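Local coordinates for uncharacterized protein (Enterococcus faecalis, PDB 3CEX), which is of unknown function but belongs to the DinB superfamily and adopts a mainly helical bundle fold, with two copies in its assembly, at residues R16-E19 and R20-T24; D123-K126 and E127-S131; A155-H158 and S159-V163. All coordinates share one frame; numbering follows the deposited sequence.

Contact 1. Residues R16-E19 and R20-T24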
loop_
_atom_site.group_PDB
_atom_site.type_symbol
_atom_site.label_atom_id
_atom_site.label_comp_id
_atom_site.label_asym_id
_atom_site.label_seq_id
_atom_site.Cartn_x
_atom_site.Cartn_y
_atom_site.Cartn_z
ATOM N N ARG A 16 -3.816 6.263 6.564
ATOM C CA ARG A 16 -2.696 5.413 6.987
ATOM C C ARG A 16 -1.467 5.631 6.112
ATOM O O ARG A 16 -0.359 5.656 6.645
ATOM C CB ARG A 16 -3.036 3.910 7.009
ATOM C CG ARG A 16 -4.314 3.512 7.725
ATOM C CD ARG A 16 -4.235 3.833 9.203
ATOM N NE ARG A 16 -5.354 3.176 9.836
ATOM C CZ ARG A 16 -5.338 1.931 10.308
ATOM N NH1 ARG A 16 -4.226 1.208 10.300
ATOM N NH2 ARG A 16 -6.446 1.432 10.812
ATOM N N ALA A 17 -1.637 5.782 4.802
ATOM C CA ALA A 17 -0.511 6.114 3.895
ATOM C C ALA A 17 0.135 7.450 4.323
ATOM O O ALA A 17 1.372 7.571 4.466
ATOM C CB ALA A 17 -0.975 6.207 2.455
ATOM N N HIS A 18 -0.719 8.437 4.565
ATOM C CA HIS A 18 -0.281 9.772 4.944
ATOM C C HIS A 18 0.557 9.728 6.217
ATOM O O HIS A 18 1.677 10.270 6.270
ATOM C CB HIS A 18 -1.527 10.648 5.129
ATOM C CG HIS A 18 -1.245 12.111 5.275
ATOM N ND1 HIS A 18 -2.233 13.015 5.598
ATOM C CD2 HIS A 18 -0.109 12.832 5.121
ATOM C CE1 HIS A 18 -1.711 14.232 5.653
ATOM N NE2 HIS A 18 -0.426 14.151 5.359
ATOM N N GLU A 19 0.011 9.081 7.240
ATOM C CA GLU A 19 0.701 8.866 8.525
ATOM C C GLU A 19 2.034 8.119 8.371
ATOM O O GLU A 19 3.048 8.475 8.999
ATOM C CB GLU A 19 -0.253 8.126 9.518
ATOM C CG GLU A 19 -1.450 9.007 9.870
ATOM C CD GLU A 19 -2.696 8.311 10.500
ATOM O OE1 GLU A 19 -2.805 7.050 10.523
ATOM O OE2 GLU A 19 -3.593 9.075 11.005
ATOM N N ARG A 20 2.061 7.090 7.536
ATOM C CA ARG A 20 3.308 6.348 7.333
ATOM C C ARG A 20 4.422 7.209 6.698
ATOM O O ARG A 20 5.545 7.155 7.125
ATOM C CB ARG A 20 3.054 5.122 6.470
ATOM C CG ARG A 20 4.287 4.262 6.160
ATOM C CD ARG A 20 3.902 2.946 5.523
ATOM N NE ARG A 20 3.105 2.141 6.441
ATOM C CZ ARG A 20 1.816 1.822 6.282
ATOM N NH1 ARG A 20 1.132 2.188 5.212
ATOM N NH2 ARG A 20 1.228 1.090 7.185
ATOM N N PHE A 21 4.091 7.986 5.672
ATOM C CA PHE A 21 5.057 8.893 5.060
ATOM C C PHE A 21 5.612 9.897 6.114
ATOM O O PHE A 21 6.823 10.125 6.184
ATOM C CB PHE A 21 4.399 9.661 3.913
ATOM C CG PHE A 21 4.456 8.979 2.571
ATOM C CD1 PHE A 21 5.663 8.766 1.941
ATOM C CD2 PHE A 21 3.305 8.659 1.890
ATOM C CE1 PHE A 21 5.721 8.148 0.685
ATOM C CE2 PHE A 21 3.379 8.070 0.663
ATOM C CZ PHE A 21 4.608 7.821 0.069
ATOM N N GLU A 22 4.731 10.498 6.913
ATOM C CA GLU A 22 5.180 11.419 7.951
ATOM C C GLU A 22 6.081 10.755 9.027
ATOM O O GLU A 22 7.065 11.350 9.433
ATOM C CB GLU A 22 3.990 12.136 8.604
ATOM C CG GLU A 22 3.267 13.157 7.725
ATOM C CD GLU A 22 4.169 14.241 7.053
ATOM O OE1 GLU A 22 5.118 14.758 7.674
ATOM O OE2 GLU A 22 3.902 14.564 5.877
ATOM N N GLU A 23 5.761 9.546 9.483
ATOM C CA GLU A 23 6.581 8.848 10.477
ATOM C C GLU A 23 7.958 8.510 9.916
ATOM O O GLU A 23 8.945 8.536 10.636
ATOM C CB GLU A 23 5.942 7.530 10.938
ATOM C CG GLU A 23 4.637 7.681 11.653
ATOM C CD GLU A 23 3.860 6.360 11.873
ATOM O OE1 GLU A 23 4.099 5.341 11.153
ATOM O OE2 GLU A 23 2.994 6.361 12.777
ATOM N N THR A 24 8.015 8.147 8.642
ATOM C CA THR A 24 9.283 7.866 7.985
ATOM C C THR A 24 10.148 9.132 7.830
ATOM O O THR A 24 11.310 9.143 8.230
ATOM C CB THR A 24 9.034 7.117 6.629
ATOM O OG1 THR A 24 8.905 5.727 6.902
ATOM C CG2 THR A 24 10.150 7.310 5.645
HETATM O O HOH W 1 1.807 15.823 5.586
#
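His-18 and Glu-22, one helical turn apart, meet mainly through a bridging water. The water lies at the edge of the imidazole in the ring plane, 2.8 Å from His-18 NE2, and donates to Glu-22 OE2 at 2.5 Å. The bend of the glutamate at CB-CG (chi2 -52°) folds its carboxylate back to this water, while CG stays 4.3 Å from His-18 CD2. Glu-22 OE1 is hydrogen-bonded to Ser-108, so both carboxylate oxygens have partners and the group is fixed in rotation. On another face of the helix Phe-21 CD2 approaches Ala-17 O at 3.4 Å, and Arg-20 lays one guanidinium face over Arg-16 O, NH1 staying 4.0 Å from that oxygen. All this sits on helix 8-25 of the DinB helical bundle, with the buried Phe-21 packed against Leu-47, Leu-111 and Ala-162. Regular i to i+4 bonds hold the frame, among them Phe-21 N to Ala-17 O and Glu-23 N to Glu-19 O, both 3.0 Å. Beyond the helix, Arg-16 hydrogen-bonds Ser-150 of the second subunit, and Arg-20 NH2 forms a salt bridge with Asp-153 of that same subunit.

Contact 2. Residues D123-K126 and E127-S131; sequences DQIK and EEQLS
The contact between Lys-126 and Gln-129 is a local, reciprocal one at a tight turn, where the chain leaves helix 104-124 of the DinB bundle and heads for strand 133-135. Residues 126 to 129 form a type I beta-turn, judged by the helical backbone angles of Glu-127 and Glu-128 and by the bond from Gln-129 N to Lys-126 O (2.9 Å). That bond is bent, 138° at the hydrogen, and its donor stands above the carbonyl plane. The return bond is much better aligned: Lys-126 N gives its hydrogen to Gln-129 OE1 at 2.6 Å with an angle of 159°, and the donor lies in the plane of the amide carbonyl. Gln-129 OE1 accepting from Lys-126 N resembles one half of a capping box; the other half is missing, since Gln-129 N bonds to the backbone O of Lys-126 and not to its side chain. Gln-129 is extended beyond CG, which carries its amide back across the turn. Leu-130 is buried, touching Leu-148 of helix 144-170 and Met-4 of the second subunit, while Gln-129 O accepts from Arg-144. Lys-126 doubles back, and its NZ makes a weak bond to Gln-124 O. On the apolar side Ile-125 CG1 meets Leu-130 CD2 at 4.3 Å. Separately, the methyl Ile-125 CD1 crowds the amide oxygen Gln-129 OE1 at 3.1 Å, a close approach that is not a hydrogen bond.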
loop_
_atom_site.group_PDB
_atom_site.type_symbol
_atom_site.label_atom_id
_atom_site.label_comp_id
_atom_site.label_asym_id
_atom_site.label_seq_id
_atom_site.Cartn_x
_atom_site.Cartn_y
_atom_site.Cartn_z
ATOM N N ASP A 123 -15.514 12.701 -0.275
ATOM C CA ASP A 123 -16.667 13.057 0.542
ATOM C C ASP A 123 -17.824 13.632 -0.267
ATOM O O ASP A 123 -18.962 13.653 0.214
ATOM C CB ASP A 123 -16.239 14.051 1.609
ATOM C CG ASP A 123 -15.420 13.406 2.708
ATOM O OD1 ASP A 123 -15.609 12.171 2.934
ATOM O OD2 ASP A 123 -14.575 14.122 3.340
ATOM N N GLN A 124 -17.539 14.123 -1.471
ATOM C CA GLN A 124 -18.562 14.789 -2.280
ATOM C C GLN A 124 -19.010 13.982 -3.499
ATOM O O GLN A 124 -20.074 14.245 -4.048
ATOM C CB GLN A 124 -18.098 16.191 -2.682
ATOM C CG GLN A 124 -17.892 17.109 -1.475
ATOM C CD GLN A 124 -17.341 18.475 -1.852
ATOM O OE1 GLN A 124 -16.240 18.850 -1.430
ATOM N NE2 GLN A 124 -18.100 19.229 -2.640
ATOM N N ILE A 125 -18.232 12.989 -3.909
ATOM C CA ILE A 125 -18.639 12.153 -5.024
ATOM C C ILE A 125 -19.947 11.429 -4.656
ATOM O O ILE A 125 -20.074 10.916 -3.549
ATOM C CB ILE A 125 -17.519 11.155 -5.428
ATOM C CG1 ILE A 125 -17.761 10.598 -6.838
ATOM C CG2 ILE A 125 -17.393 10.051 -4.430
ATOM C CD1 ILE A 125 -17.835 11.686 -7.924
ATOM N N LYS A 126 -20.922 11.441 -5.575
ATOM C CA LYS A 126 -22.161 10.659 -5.448
ATOM C C LYS A 126 -21.955 9.252 -5.981
ATOM O O LYS A 126 -21.198 9.030 -6.930
ATOM C CB LYS A 126 -23.342 11.354 -6.163
ATOM C CG LYS A 126 -23.989 12.437 -5.301
ATOM C CD LYS A 126 -24.724 13.508 -6.110
ATOM C CE LYS A 126 -23.809 14.687 -6.519
ATOM N NZ LYS A 126 -22.766 15.066 -5.467
ATOM N N GLU A 127 -22.617 8.304 -5.341
ATOM C CA GLU A 127 -22.405 6.898 -5.603
ATOM C C GLU A 127 -22.766 6.524 -7.053
ATOM O O GLU A 127 -22.189 5.613 -7.631
ATOM C CB GLU A 127 -23.236 6.111 -4.597
ATOM C CG GLU A 127 -23.034 4.608 -4.582
ATOM C CD GLU A 127 -24.205 3.897 -3.912
ATOM O OE1 GLU A 127 -24.774 2.952 -4.534
ATOM O OE2 GLU A 127 -24.563 4.318 -2.775
ATOM N N GLU A 128 -23.732 7.234 -7.624
ATOM C CA GLU A 128 -24.146 7.025 -9.008
ATOM C C GLU A 128 -23.040 7.417 -10.013
ATOM O O GLU A 128 -22.957 6.859 -11.110
ATOM C CB GLU A 128 -25.427 7.808 -9.292
ATOM C CG GLU A 128 -26.670 7.228 -8.598
ATOM C CD GLU A 128 -26.744 7.459 -7.058
ATOM O OE1 GLU A 128 -25.876 8.177 -6.477
ATOM O OE2 GLU A 128 -27.685 6.904 -6.431
ATOM N N GLN A 129 -22.191 8.365 -9.617
ATOM C CA GLN A 129 -21.089 8.834 -10.458
ATOM C C GLN A 129 -19.934 7.835 -10.559
ATOM O O GLN A 129 -19.117 7.946 -11.466
ATOM C CB GLN A 129 -20.544 10.156 -9.937
ATOM C CG GLN A 129 -21.502 11.304 -9.986
ATOM C CD GLN A 129 -20.980 12.507 -9.220
ATOM O OE1 GLN A 129 -20.797 12.457 -7.995
ATOM N NE2 GLN A 129 -20.743 13.605 -9.938
ATOM N N LEU A 130 -19.852 6.888 -9.627
ATOM C CA LEU A 130 -18.722 5.960 -9.614
ATOM C C LEU A 130 -18.658 5.045 -10.848
ATOM O O LEU A 130 -17.584 4.609 -11.232
ATOM C CB LEU A 130 -18.708 5.112 -8.333
ATOM C CG LEU A 130 -18.368 5.838 -7.027
ATOM C CD1 LEU A 130 -18.582 4.859 -5.871
ATOM C CD2 LEU A 130 -16.927 6.408 -7.044
ATOM N N SER A 131 -19.804 4.780 -11.473
ATOM C CA SER A 131 -19.836 3.930 -12.662
ATOM C C SER A 131 -19.523 4.694 -13.953
ATOM O O SER A 131 -19.465 4.091 -15.022
ATOM C CB SER A 131 -21.202 3.234 -12.796
ATOM O OG SER A 131 -22.223 4.181 -13.010
#

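Contact 3. Residues A155-H158 and S159-V163; sequences AVMH and SGQAV
Ser-159 and Val-156 make the main side-chain-to-backbone hydrogen bond of this turn: Ser-159 OG donates to Val-156 O at 2.6 Å. With OG placed between the backbone N and the carbonyl carbon (chi1 75°), the hydroxyl is turned back towards the preceding turn. The same oxygen also receives Gly-160 N at 3.3 Å, so at least two donors grip it. Other backbone bonds follow the alpha-helical i to i+4 pattern, as from Ala-162 N to His-158 O at 2.9 Å.

Non-bonded packing gathers round Gln-161. The Gln-161 and His-158 side chains lie side by side and point the same way, but the amide plane is turned 75° from the ring, and Gln-161 OE1 comes within 3.0 Å of His-158 CD2. At the other end of the amide, NE2 is 3.5 Å from the selenium of Met-157, which is present as selenomethionine. That selenium also sits over the centre of the imidazole, 3.7 Å above its plane, in a Met-aromatic contact.

Polar ends reach further. Gln-161 NE2 donates to Gly-160 O of the second subunit, a pairing repeated in reverse across the interface. His-158 NE2 bonds a glycerol, probably from the crystallisation liquor, and its ring meets that of His-50 edge-to-face. Helix 144-170 is thus flanked by helix 44-62, at Leu-47 and Thr-51, by helix 8-25, at Phe-21, and by the second subunit.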
loop_
_atom_site.group_PDB
_atom_site.type_symbol
_atom_site.label_atom_id
_atom_site.label_comp_id
_atom_site.label_asym_id
_atom_site.label_seq_id
_atom_site.Cartn_x
_atom_site.Cartn_y
_atom_site.Cartn_z
ATOM N N ALA A 155 -0.891 5.508 -3.482
ATOM C CA ALA A 155 -0.422 6.189 -2.286
ATOM C C ALA A 155 0.007 5.177 -1.233
ATOM O O ALA A 155 1.116 5.317 -0.666
ATOM C CB ALA A 155 -1.465 7.174 -1.713
ATOM N N VAL A 156 -0.832 4.170 -0.964
ATOM C CA VAL A 156 -0.517 3.229 0.113
ATOM C C VAL A 156 0.727 2.429 -0.246
ATOM O O VAL A 156 1.641 2.264 0.559
ATOM C CB VAL A 156 -1.709 2.338 0.486
ATOM C CG1 VAL A 156 -1.345 1.305 1.567
ATOM C CG2 VAL A 156 -2.885 3.202 0.979
HETATM N N MSE A 157 0.767 1.917 -1.464
HETATM C CA MSE A 157 1.896 1.106 -1.870
HETATM C C MSE A 157 3.238 1.897 -1.844
HETATM O O MSE A 157 4.278 1.369 -1.443
HETATM C CB MSE A 157 1.573 0.551 -3.263
HETATM C CG MSE A 157 2.682 -0.019 -3.915
HETATM SE SE MSE A 157 3.720 1.186 -5.101
HETATM C CE MSE A 157 3.864 -0.289 -6.322
ATOM N N HIS A 158 3.218 3.145 -2.294
ATOM C CA HIS A 158 4.406 4.007 -2.174
ATOM C C HIS A 158 4.851 4.297 -0.749
ATOM O O HIS A 158 6.045 4.426 -0.506
ATOM C CB HIS A 158 4.265 5.317 -2.999
ATOM C CG HIS A 158 4.425 5.082 -4.466
ATOM N ND1 HIS A 158 3.378 5.204 -5.350
ATOM C CD2 HIS A 158 5.465 4.583 -5.180
ATOM C CE1 HIS A 158 3.795 4.875 -6.569
ATOM N NE2 HIS A 158 5.055 4.484 -6.493
ATOM N N SER A 159 3.909 4.349 0.179
ATOM C CA SER A 159 4.240 4.563 1.607
ATOM C C SER A 159 5.029 3.360 2.151
ATOM O O SER A 159 5.998 3.528 2.892
ATOM C CB SER A 159 2.970 4.898 2.420
ATOM O OG SER A 159 2.149 3.765 2.660
ATOM N N GLY A 160 4.686 2.144 1.697
ATOM C CA GLY A 160 5.458 0.960 2.012
ATOM C C GLY A 160 6.849 1.018 1.443
ATOM O O GLY A 160 7.820 0.673 2.126
ATOM N N GLN A 161 6.959 1.450 0.186
ATOM C CA GLN A 161 8.302 1.574 -0.426
ATOM C C GLN A 161 9.159 2.579 0.327
ATOM O O GLN A 161 10.361 2.403 0.469
ATOM C CB GLN A 161 8.163 1.936 -1.928
ATOM C CG GLN A 161 7.626 0.792 -2.762
ATOM C CD GLN A 161 7.334 1.151 -4.222
ATOM O OE1 GLN A 161 7.355 2.328 -4.589
ATOM N NE2 GLN A 161 7.098 0.125 -5.062
ATOM N N ALA A 162 8.557 3.655 0.813
ATOM C CA ALA A 162 9.320 4.687 1.574
ATOM C C ALA A 162 9.988 4.131 2.817
ATOM O O ALA A 162 11.096 4.532 3.158
ATOM C CB ALA A 162 8.420 5.865 1.949
ATOM N N VAL A 163 9.319 3.201 3.491
ATOM C CA VAL A 163 9.913 2.504 4.643
ATOM C C VAL A 163 11.187 1.761 4.271
ATOM O O VAL A 163 12.190 1.828 4.984
ATOM C CB VAL A 163 8.918 1.519 5.230
ATOM C CG1 VAL A 163 9.583 0.647 6.280
ATOM C CG2 VAL A 163 7.697 2.276 5.803
#

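Overall arrangement
Contacts 1 and 3 belong together, with centres about 8 Å apart on facing turns of helices 8-25 and 144-170. Arg-20 NH1 lies 3.2 Å from Ser-159 OG, a probable hydrogen bond, and Phe-21 CZ packs 3.5 Å from Ser-159 N. Contact 2 stands apart at the far end of the bundle, its centre about 27 Å from each of the other two and its nearest atoms about 13 Å from contact 1 and 15 Å from contact 3. All three touch the second subunit. Bound glycerol, about 3 Å from the His-158 side chain, may mark a pocket beside contact 3, while an acetic acid molecule, probably also from the crystallisation liquor, lies about 6 Å from the Glu-23 side chain in contact 1.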